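Local coordinates for protein R-imine reductase (Streptomyces kanamyceticus, PDB 3ZGY) that catalyses the NADPH-dependent, R-selective reduction of an imine substrate, at residues S76-V81 / G103-N108; T23-G28 / A70-A75; A88-L93 / A117-A122. All blocks are in the same frame, centred on the assembly; numbering follows the deposited sequence.

Contact 1 of 3, residues S76-V81 / G103-N108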
# COMPACT_ATOMS: atom_id res chain seq x y z
N SER D 76 -1.02 -38.60 -14.52
CA SER D 76 -0.08 -38.28 -13.45
C SER D 76 -0.70 -38.34 -12.07
O SER D 76 -1.89 -38.11 -11.90
CB SER D 76 0.44 -36.85 -13.65
OG SER D 76 0.44 -36.45 -15.00
N PRO D 77 0.09 -38.64 -11.07
CA PRO D 77 -0.46 -38.66 -9.71
C PRO D 77 -0.67 -37.24 -9.14
O PRO D 77 -1.44 -37.09 -8.18
CB PRO D 77 0.61 -39.42 -8.92
CG PRO D 77 1.87 -39.06 -9.57
CD PRO D 77 1.54 -38.85 -11.05
N LEU D 78 -0.01 -36.25 -9.72
CA LEU D 78 -0.17 -34.84 -9.32
C LEU D 78 -0.82 -34.05 -10.43
O LEU D 78 -0.26 -34.01 -11.52
CB LEU D 78 1.19 -34.24 -9.09
CG LEU D 78 1.23 -32.79 -8.69
CD1 LEU D 78 0.52 -32.59 -7.38
CD2 LEU D 78 2.66 -32.32 -8.55
N VAL D 79 -1.99 -33.44 -10.18
CA VAL D 79 -2.76 -32.76 -11.21
C VAL D 79 -2.92 -31.29 -10.85
O VAL D 79 -3.53 -30.97 -9.85
CB VAL D 79 -4.16 -33.34 -11.35
CG1 VAL D 79 -4.97 -32.63 -12.42
CG2 VAL D 79 -4.03 -34.79 -11.73
N VAL D 80 -2.38 -30.39 -11.69
CA VAL D 80 -2.44 -28.96 -11.39
C VAL D 80 -3.43 -28.28 -12.31
O VAL D 80 -3.39 -28.45 -13.51
CB VAL D 80 -1.07 -28.35 -11.54
CG1 VAL D 80 -1.14 -26.83 -11.33
CG2 VAL D 80 -0.11 -28.92 -10.54
N VAL D 81 -4.28 -27.45 -11.75
CA VAL D 81 -5.30 -26.79 -12.51
C VAL D 81 -5.15 -25.31 -12.42
O VAL D 81 -5.09 -24.74 -11.30
CB VAL D 81 -6.69 -27.15 -11.95
CG1 VAL D 81 -7.79 -26.43 -12.72
CG2 VAL D 81 -6.91 -28.66 -12.04
N GLY D 103 -6.96 -41.38 -5.32
CA GLY D 103 -5.56 -41.52 -5.02
C GLY D 103 -4.69 -40.52 -5.75
O GLY D 103 -3.51 -40.74 -5.91
N ARG D 104 -5.26 -39.42 -6.22
CA ARG D 104 -4.46 -38.39 -6.84
C ARG D 104 -4.53 -37.15 -6.03
O ARG D 104 -5.40 -37.01 -5.17
CB ARG D 104 -4.91 -38.10 -8.26
CG ARG D 104 -5.24 -39.37 -9.02
CD ARG D 104 -5.65 -39.07 -10.42
NE ARG D 104 -4.58 -39.45 -11.30
CZ ARG D 104 -4.42 -40.65 -11.80
NH1 ARG D 104 -5.28 -41.60 -11.56
NH2 ARG D 104 -3.43 -40.89 -12.64
N THR D 105 -3.55 -36.28 -6.21
CA THR D 105 -3.53 -35.02 -5.51
C THR D 105 -3.80 -33.96 -6.52
O THR D 105 -3.16 -33.91 -7.59
CB THR D 105 -2.19 -34.74 -4.91
OG1 THR D 105 -1.94 -35.68 -3.90
CG2 THR D 105 -2.16 -33.34 -4.28
N LEU D 106 -4.80 -33.17 -6.22
CA LEU D 106 -5.28 -32.12 -7.11
C LEU D 106 -4.88 -30.80 -6.50
O LEU D 106 -5.18 -30.54 -5.34
CB LEU D 106 -6.79 -32.19 -7.25
CG LEU D 106 -7.48 -31.15 -8.09
CD1 LEU D 106 -7.04 -31.27 -9.53
CD2 LEU D 106 -8.99 -31.36 -8.03
N VAL D 107 -4.14 -30.01 -7.25
CA VAL D 107 -3.69 -28.67 -6.78
C VAL D 107 -4.33 -27.58 -7.65
O VAL D 107 -4.14 -27.54 -8.87
CB VAL D 107 -2.18 -28.55 -6.88
CG1 VAL D 107 -1.76 -27.17 -6.47
CG2 VAL D 107 -1.52 -29.57 -6.00
N ASN D 108 -5.15 -26.76 -7.04
CA ASN D 108 -5.97 -25.84 -7.81
C ASN D 108 -5.53 -24.43 -7.60
O ASN D 108 -5.81 -23.81 -6.58
CB ASN D 108 -7.41 -25.99 -7.42
CG ASN D 108 -8.34 -25.12 -8.23
OD1 ASN D 108 -7.97 -24.51 -9.25
ND2 ASN D 108 -9.57 -25.04 -7.78
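Ser76 O, just ahead of strand 78-81, is held by two nitrogens of Arg104 at the start of a parallel strand pair in the Rossmann-type domain. The two strands are joined through helix 86-93, which makes this a beta-alpha-beta unit. NE (3.1 Å to Ser76 O) and NH2 of Arg104 both donate to that one oxygen. They come from the same face of its carbonyl plane, while the oxygen lies in the plane of the guanidinium. A bend at chi3 (107°) turns the end of the arginine side-on to the carbonyl. Replacing Arg104 by an alanine would probably leave Ser76 O without these two donors and the turn before the strand less firmly fixed.

Pro77 points its CB away from the partner strand, but its carbonyl begins the ladder by accepting from Thr105 N at 3.0 Å. The chains then run side by side, 19° between their directions, and the bonds alternate as parallel strands require: Val79 N to Thr105 O (2.9 Å), Val79 O from Val107 N (2.8 Å), Val81 N to Val107 O (2.9 Å). Leu78 and Val80 contribute to the face they share with Thr105 and Val107. On it, Leu78 CD1 meets Val107 CG2 at 3.9 Å.

Val79 and Val81 lie on the other face with Leu106 and Asn108, and helix 86-93 covers this side through Leu93 and Val89. The amide of Asn108 is engaged beyond the strand pair, OD1 with Thr110 and ND2 with Tyr131. One methyl of Leu106 rests against both Val79 and Val81: its CD1 lies 3.8 Å from Val79 CG1 and 3.6 Å from Val81 CG2.

Contact 2 of 3, residues T23-G28 / A70-A75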
# COMPACT_ATOMS: atom_id res chain seq x y z
N THR D 23 0.50 -33.28 -14.36
CA THR D 23 -0.42 -32.79 -15.37
C THR D 23 -0.74 -31.34 -15.10
O THR D 23 -0.77 -30.90 -13.92
CB THR D 23 -1.67 -33.65 -15.39
OG1 THR D 23 -1.33 -34.93 -15.96
CG2 THR D 23 -2.76 -33.02 -16.19
N VAL D 24 -0.91 -30.56 -16.17
CA VAL D 24 -1.30 -29.17 -16.04
C VAL D 24 -2.52 -28.98 -16.88
O VAL D 24 -2.49 -29.24 -18.08
CB VAL D 24 -0.20 -28.19 -16.46
CG1 VAL D 24 -0.74 -26.78 -16.50
CG2 VAL D 24 0.96 -28.23 -15.48
N ILE D 25 -3.59 -28.50 -16.26
CA ILE D 25 -4.85 -28.30 -16.96
C ILE D 25 -5.19 -26.85 -17.01
O ILE D 25 -5.28 -26.16 -15.98
CB ILE D 25 -5.96 -29.09 -16.30
CG1 ILE D 25 -5.77 -30.56 -16.67
CG2 ILE D 25 -7.32 -28.63 -16.79
CD1 ILE D 25 -6.49 -31.51 -15.75
N GLY D 26 -5.37 -26.38 -18.24
CA GLY D 26 -5.57 -24.98 -18.49
C GLY D 26 -4.26 -24.39 -18.96
O GLY D 26 -3.28 -24.41 -18.21
N LEU D 27 -4.25 -23.81 -20.17
CA LEU D 27 -3.05 -23.20 -20.75
C LEU D 27 -3.23 -21.74 -21.18
O LEU D 27 -2.93 -21.35 -22.31
CB LEU D 27 -2.60 -24.03 -21.94
CG LEU D 27 -2.18 -25.48 -21.69
CD1 LEU D 27 -1.74 -26.12 -22.99
CD2 LEU D 27 -1.06 -25.61 -20.66
N GLY D 28 -3.76 -20.92 -20.29
CA GLY D 28 -3.73 -19.48 -20.46
C GLY D 28 -2.29 -19.12 -20.23
O GLY D 28 -1.41 -19.99 -20.21
N ALA D 70 -10.01 -36.21 -19.06
CA ALA D 70 -9.85 -37.49 -18.38
C ALA D 70 -8.50 -38.15 -18.66
O ALA D 70 -7.90 -38.78 -17.79
CB ALA D 70 -10.98 -38.41 -18.75
N GLU D 71 -8.03 -38.00 -19.89
CA GLU D 71 -6.71 -38.55 -20.30
C GLU D 71 -5.60 -37.83 -19.53
O GLU D 71 -4.69 -38.45 -19.00
CB GLU D 71 -6.51 -38.39 -21.79
CG GLU D 71 -5.62 -39.42 -22.46
CD GLU D 71 -5.66 -39.26 -23.99
OE1 GLU D 71 -6.79 -39.12 -24.58
OE2 GLU D 71 -4.55 -39.22 -24.58
N ALA D 72 -5.72 -36.51 -19.43
CA ALA D 72 -4.75 -35.73 -18.65
C ALA D 72 -4.70 -36.14 -17.19
O ALA D 72 -3.62 -36.26 -16.61
CB ALA D 72 -5.07 -34.24 -18.77
N VAL D 73 -5.88 -36.31 -16.59
CA VAL D 73 -5.95 -36.66 -15.18
C VAL D 73 -5.32 -38.04 -14.94
O VAL D 73 -4.52 -38.21 -14.01
CB VAL D 73 -7.39 -36.60 -14.66
CG1 VAL D 73 -7.47 -37.14 -13.25
CG2 VAL D 73 -7.89 -35.16 -14.65
N ALA D 74 -5.65 -39.00 -15.81
CA ALA D 74 -5.12 -40.38 -15.70
C ALA D 74 -3.60 -40.46 -15.85
O ALA D 74 -2.97 -41.41 -15.37
CB ALA D 74 -5.79 -41.24 -16.75
N ALA D 75 -3.00 -39.47 -16.51
CA ALA D 75 -1.52 -39.44 -16.77
C ALA D 75 -0.61 -39.29 -15.57
O ALA D 75 0.49 -39.80 -15.61
CB ALA D 75 -1.17 -38.34 -17.76
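A strand of the central sheet packs here against a flanking helix: Thr23 and Ile25 of strand 23-25 face Ala72, Val73 and Ala75 of helix 70-75. The two short segments run roughly antiparallel, at 149°, with their axes 8.1 Å apart, a close spacing consistent with the small side chain of Ala72 at the interface.

One polar bond crosses the interface. Thr23 OG1 donates to Ala72 O at 2.7 Å, approaching it tilted from the carbonyl plane. Ala75 N, three residues further on, reaches the same oxygen from the opposite face of that plane, so the carbonyl is shared between the helix and the sheet. The hydroxyl also hydrogen-bonds Ser76 OG, the residue after Ala75.

The threonine divides its branches between the two kinds of contact. With CG2 anti to the backbone N and OG1 beside it (chi1 -72°), the methyl comes to lie 3.7 Å from Ala72 CB while the oxygen takes the bond. Farther along the strand, Ile25 CD1 meets Val73 CG2 at 4.1 Å, and Ile25 CG1 lies 4.3 Å from Ala72 CB. Leu96 and Leu101 extend the apolar surroundings of Val73, and Trp48 lies against Ala72.

Immediately after Ile25 the chain enters the turn that carries Gly26, Leu27 and Gly28, with Gly28 at the N-cap of the next helix. Leu27 and Gly28 belong to the NADP(+) site, empty in this chain, and Leu27 N is hydrogen-bonded to Asn49 OD1. A first strand leading through a glycine-rich turn into a helix, with flanking helices packed on the sheet, is characteristic of the Rossmann dinucleotide-binding fold.

Contact 3 of 3, residues A88-L93 / A117-A122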
# COMPACT_ATOMS: atom_id res chain seq x y z
N ALA D 88 -15.14 -22.47 -14.36
CA ALA D 88 -14.41 -23.33 -15.34
C ALA D 88 -13.93 -24.59 -14.66
O ALA D 88 -13.97 -25.68 -15.28
CB ALA D 88 -13.24 -22.59 -15.96
N VAL D 89 -13.49 -24.47 -13.40
CA VAL D 89 -13.03 -25.66 -12.70
C VAL D 89 -14.18 -26.63 -12.65
O VAL D 89 -14.01 -27.82 -12.91
CB VAL D 89 -12.50 -25.35 -11.28
CG1 VAL D 89 -12.18 -26.63 -10.54
CG2 VAL D 89 -11.25 -24.49 -11.33
N HIS D 90 -15.33 -26.11 -12.22
CA HIS D 90 -16.58 -26.90 -12.18
C HIS D 90 -16.81 -27.59 -13.51
O HIS D 90 -17.07 -28.79 -13.56
CB HIS D 90 -17.80 -26.00 -11.91
CG HIS D 90 -18.09 -25.79 -10.47
ND1 HIS D 90 -18.53 -26.80 -9.66
CD2 HIS D 90 -17.96 -24.70 -9.68
CE1 HIS D 90 -18.63 -26.35 -8.42
NE2 HIS D 90 -18.29 -25.08 -8.41
N ALA D 91 -16.72 -26.82 -14.58
CA ALA D 91 -17.06 -27.32 -15.92
C ALA D 91 -16.12 -28.44 -16.41
O ALA D 91 -16.54 -29.36 -17.10
CB ALA D 91 -17.13 -26.16 -16.90
N LEU D 92 -14.85 -28.37 -16.01
CA LEU D 92 -13.90 -29.36 -16.48
C LEU D 92 -13.86 -30.56 -15.61
O LEU D 92 -13.63 -31.65 -16.12
CB LEU D 92 -12.51 -28.75 -16.53
CG LEU D 92 -12.36 -27.57 -17.48
CD1 LEU D 92 -10.93 -27.09 -17.43
CD2 LEU D 92 -12.75 -27.99 -18.88
N LEU D 93 -14.01 -30.38 -14.30
CA LEU D 93 -13.79 -31.48 -13.38
C LEU D 93 -15.08 -32.25 -12.94
O LEU D 93 -15.03 -33.44 -12.74
CB LEU D 93 -13.09 -30.96 -12.14
CG LEU D 93 -11.70 -30.37 -12.36
CD1 LEU D 93 -11.03 -30.12 -11.01
CD2 LEU D 93 -10.84 -31.28 -13.22
N ALA D 117 -13.01 -22.37 -2.50
CA ALA D 117 -11.95 -23.27 -2.17
C ALA D 117 -12.45 -24.36 -1.22
O ALA D 117 -12.16 -25.56 -1.38
CB ALA D 117 -10.80 -22.52 -1.56
N ARG D 118 -13.23 -23.94 -0.24
CA ARG D 118 -13.72 -24.90 0.71
C ARG D 118 -14.71 -25.87 0.08
O ARG D 118 -14.71 -27.03 0.43
CB ARG D 118 -14.26 -24.20 1.91
CG ARG D 118 -13.16 -23.46 2.66
CD ARG D 118 -13.67 -22.63 3.84
NE ARG D 118 -12.56 -22.10 4.62
CZ ARG D 118 -12.46 -20.85 5.05
NH1 ARG D 118 -13.39 -19.89 4.78
NH2 ARG D 118 -11.40 -20.51 5.77
N GLU D 119 -15.47 -25.43 -0.91
CA GLU D 119 -16.37 -26.32 -1.65
C GLU D 119 -15.60 -27.37 -2.43
O GLU D 119 -15.92 -28.57 -2.37
CB GLU D 119 -17.24 -25.56 -2.64
CG GLU D 119 -18.36 -26.36 -3.31
CD GLU D 119 -17.91 -27.15 -4.54
OE1 GLU D 119 -17.09 -26.63 -5.35
OE2 GLU D 119 -18.35 -28.32 -4.68
N ARG D 120 -14.56 -26.94 -3.14
CA ARG D 120 -13.77 -27.89 -3.91
C ARG D 120 -13.06 -28.88 -3.03
O ARG D 120 -13.00 -30.05 -3.36
CB ARG D 120 -12.74 -27.19 -4.79
CG ARG D 120 -13.33 -26.54 -6.02
CD ARG D 120 -13.72 -27.54 -7.07
NE ARG D 120 -15.10 -27.94 -6.96
CZ ARG D 120 -15.69 -28.77 -7.81
NH1 ARG D 120 -15.01 -29.27 -8.80
NH2 ARG D 120 -16.95 -29.10 -7.66
N ALA D 121 -12.53 -28.42 -1.90
CA ALA D 121 -11.99 -29.34 -0.92
C ALA D 121 -13.00 -30.41 -0.51
O ALA D 121 -12.68 -31.60 -0.57
CB ALA D 121 -11.51 -28.60 0.30
N ALA D 122 -14.23 -30.02 -0.14
CA ALA D 122 -15.25 -31.05 0.14
C ALA D 122 -15.50 -32.00 -1.07
O ALA D 122 -15.56 -33.22 -0.94
CB ALA D 122 -16.53 -30.39 0.57
O HOH W 1 -16.34 -24.16 -5.82
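Glu119 OE1, which lies 3.4 Å from His90 CE1, is gripped by Arg120 NE at 2.9 Å and by a water at 2.6 Å. The group lies between two nearly parallel helices of the Rossmann-type domain, 88-93 and 117-122, whose segment axes stand 12.2 Å apart with long side chains filling the interval. Arg120 NE meets OE1 on its syn side, the core of a salt bridge to which NH2 adds weaker bonds. The water that donates to OE1 also makes a weak hydrogen bond with His90 NE2, a tenuous bridge back to the first helix.

Bends at chi2 (-74°) and chi3 of Arg120 fold its guanidinium back toward that helix. His90 ND1 sits over one face of the guanidinium, the ring and guanidinium planes 56° apart; ND1 and Arg120 NH2 are close but too poorly angled to be a hydrogen bond. Asp94, just past the first helix, holds both groups instead, bonding to His90 ND1 and forming a salt bridge with Arg120 NH2. Trp123 adds a cation-pi contact to the arginine. The aliphatic part of Arg120 lies alongside Val89, running the other way, with CD 3.9 Å from Val89 CG1.

All three contacts belong to the NADP(+)-binding domain and illustrate three levels of Rossmann-type assembly: strand on strand, helix on sheet, helix beside helix. Contact 2 closes before contact 1 opens, their centres about 9 Å apart; helix 69-75 runs on into strand 78-81, which lies beside strand 22-25 in the sheet. Contacts 1 and 3, about 13 Å apart between centres, alternate along the chain, because helix 86-93 connects the two strands of contact 1 and helix 114-126 follows strand 105-108. Contacts 2 and 3 are about 15 Å apart, yet Ile25 CG2 still meets Leu92 CD1 at 4.0 Å. Strands and helices thus form one continuous framework next to residues of the NADP(+) site, such as Val83.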